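Local coordinates for aldose 1-epimerase (Caenorhabditis elegans, PDB 1LUR), which probably interconverts the alpha and beta anomers of aldose sugars, as an aldose 1-epimerase, at residues A[209-212]-A[218-221]. Numbering follows the deposited sequence.
Sequences RSVT and FRSG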
ATOM      1  N   ARG A 209     -18.804   6.848   6.613  1.00 31.18           N
ATOM      2  CA  ARG A 209     -19.256   6.892   7.991  1.00 34.70           C
ATOM      3  C   ARG A 209     -18.274   7.597   8.898  1.00 36.45           C
ATOM      4  O   ARG A 209     -17.054   7.499   8.721  1.00 34.28           O
ATOM      5  CB  ARG A 209     -19.492   5.477   8.523  1.00 33.98           C
ATOM      6  CG  ARG A 209     -20.763   4.817   8.018  1.00 37.56           C
ATOM      7  CD  ARG A 209     -20.967   3.463   8.685  1.00 40.75           C
ATOM      8  NE  ARG A 209     -20.968   3.586  10.139  1.00 44.88           N
ATOM      9  CZ  ARG A 209     -21.035   2.557  10.979  1.00 48.42           C
ATOM     10  NH1 ARG A 209     -21.109   1.321  10.507  1.00 51.04           N
ATOM     11  NH2 ARG A 209     -21.022   2.764  12.290  1.00 49.28           N
ATOM     12  N   SER A 210     -18.829   8.318   9.865  1.00 37.26           N
ATOM     13  CA  SER A 210     -18.028   9.049  10.825  1.00 38.23           C
ATOM     14  C   SER A 210     -17.342   7.995  11.665  1.00 38.12           C
ATOM     15  O   SER A 210     -17.873   6.903  11.869  1.00 37.63           O
ATOM     16  CB  SER A 210     -18.920   9.917  11.717  1.00 37.70           C
ATOM     17  OG  SER A 210     -18.225  10.325  12.884  1.00 40.06           O
ATOM     18  N   VAL A 211     -16.155   8.315  12.153  1.00 39.08           N
ATOM     19  CA  VAL A 211     -15.428   7.370  12.968  1.00 40.48           C
ATOM     20  C   VAL A 211     -15.847   7.517  14.432  1.00 41.76           C
ATOM     21  O   VAL A 211     -15.648   6.613  15.239  1.00 41.04           O
ATOM     22  CB  VAL A 211     -13.915   7.606  12.852  1.00 41.68           C
ATOM     23  CG1 VAL A 211     -13.505   8.851  13.627  1.00 38.58           C
ATOM     24  CG2 VAL A 211     -13.191   6.396  13.341  1.00 41.99           C
ATOM     25  N   THR A 212     -16.436   8.663  14.760  1.00 43.66           N
ATOM     26  CA  THR A 212     -16.883   8.936  16.126  1.00 45.67           C
ATOM     27  C   THR A 212     -17.697   7.791  16.720  1.00 46.48           C
ATOM     28  O   THR A 212     -18.623   7.283  16.092  1.00 46.27           O
ATOM     29  CB  THR A 212     -17.736  10.220  16.193  1.00 45.84           C
ATOM     30  OG1 THR A 212     -16.971  11.328  15.706  1.00 46.30           O
ATOM     31  CG2 THR A 212     -18.165  10.501  17.632  1.00 46.19           C
ATOM     32  N   PHE A 218      -8.995   6.293  15.712  1.00 49.60           N
ATOM     33  CA  PHE A 218      -7.603   6.193  16.134  1.00 49.37           C
ATOM     34  C   PHE A 218      -7.068   7.597  16.363  1.00 49.57           C
ATOM     35  O   PHE A 218      -5.860   7.795  16.481  1.00 50.05           O
ATOM     36  CB  PHE A 218      -6.757   5.519  15.047  1.00 48.80           C
ATOM     37  CG  PHE A 218      -7.073   4.064  14.831  1.00 48.28           C
ATOM     38  CD1 PHE A 218      -6.617   3.099  15.723  1.00 48.19           C
ATOM     39  CD2 PHE A 218      -7.821   3.657  13.728  1.00 48.68           C
ATOM     40  CE1 PHE A 218      -6.899   1.747  15.520  1.00 49.32           C
ATOM     41  CE2 PHE A 218      -8.108   2.307  13.515  1.00 48.57           C
ATOM     42  CZ  PHE A 218      -7.646   1.350  14.411  1.00 48.42           C
ATOM     43  N   ARG A 219      -7.971   8.569  16.416  1.00 50.09           N
ATOM     44  CA  ARG A 219      -7.590   9.959  16.623  1.00 51.44           C
ATOM     45  C   ARG A 219      -6.874  10.218  17.946  1.00 52.51           C
ATOM     46  O   ARG A 219      -6.163  11.211  18.082  1.00 52.27           O
ATOM     47  CB  ARG A 219      -8.823  10.862  16.507  1.00 50.73           C
ATOM     48  CG  ARG A 219      -9.363  10.964  15.080  1.00 50.31           C
ATOM     49  CD  ARG A 219     -10.641  11.793  14.995  1.00 48.81           C
ATOM     50  NE  ARG A 219     -11.794  11.089  15.551  1.00 47.85           N
ATOM     51  CZ  ARG A 219     -13.039  11.556  15.532  1.00 46.17           C
ATOM     52  NH1 ARG A 219     -13.302  12.737  14.983  1.00 45.76           N
ATOM     53  NH2 ARG A 219     -14.024  10.837  16.049  1.00 44.49           N
ATOM     54  N   SER A 220      -7.049   9.317  18.909  1.00 54.02           N
ATOM     55  CA  SER A 220      -6.415   9.465  20.215  1.00 55.97           C
ATOM     56  C   SER A 220      -5.246   8.505  20.410  1.00 56.35           C
ATOM     57  O   SER A 220      -4.636   8.468  21.480  1.00 57.28           O
ATOM     58  CB  SER A 220      -7.444   9.239  21.325  1.00 56.12           C
ATOM     59  OG  SER A 220      -7.996   7.936  21.240  1.00 58.26           O
ATOM     60  N   GLY A 221      -4.942   7.728  19.378  1.00 56.61           N
ATOM     61  CA  GLY A 221      -3.846   6.782  19.468  1.00 56.21           C
ATOM     62  C   GLY A 221      -4.122   5.669  20.459  1.00 56.18           C
ATOM     63  O   GLY A 221      -4.115   5.889  21.670  1.00 57.84           O
TER
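One arginine side chain carries the whole contact: Arg219 reaches back across a short loop to Val211 and Thr212, while the nearest CA atoms, of Val211 and Phe218, are 8.5 Å apart. Its chain bends at chi3 (-73°), and this turns the guanidinium so that one face meets Val211 and an edge meets Thr212. Val211 CG1 sits over that face toward its rim, 3.2 Å from Arg219 NH2, which is tight packing. Arg219 NH2 donates to Thr212 OG1 at 3.0 Å. The bond is fairly straight, 161° at the hydrogen, and the hydroxyl oxygen lies close to the guanidinium plane. Salt bridges from Arg219 NH2 to Asp217 and from Arg219 NH1 to Asp193 also hold the group. A leucine in place of Arg219 would probably leave both aspartates without this cationic mate and Thr212 OG1 without this N-H donor. Ser210 OG accepts from Thr212 N at 3.1 Å, forming an ST turn just where strand 207-210 ends. Arg219 thus pins together the two ends of the loop joining strand 207-210 to strand 222-223, outer strands of different antiparallel sheets in this galactose mutarotase fold.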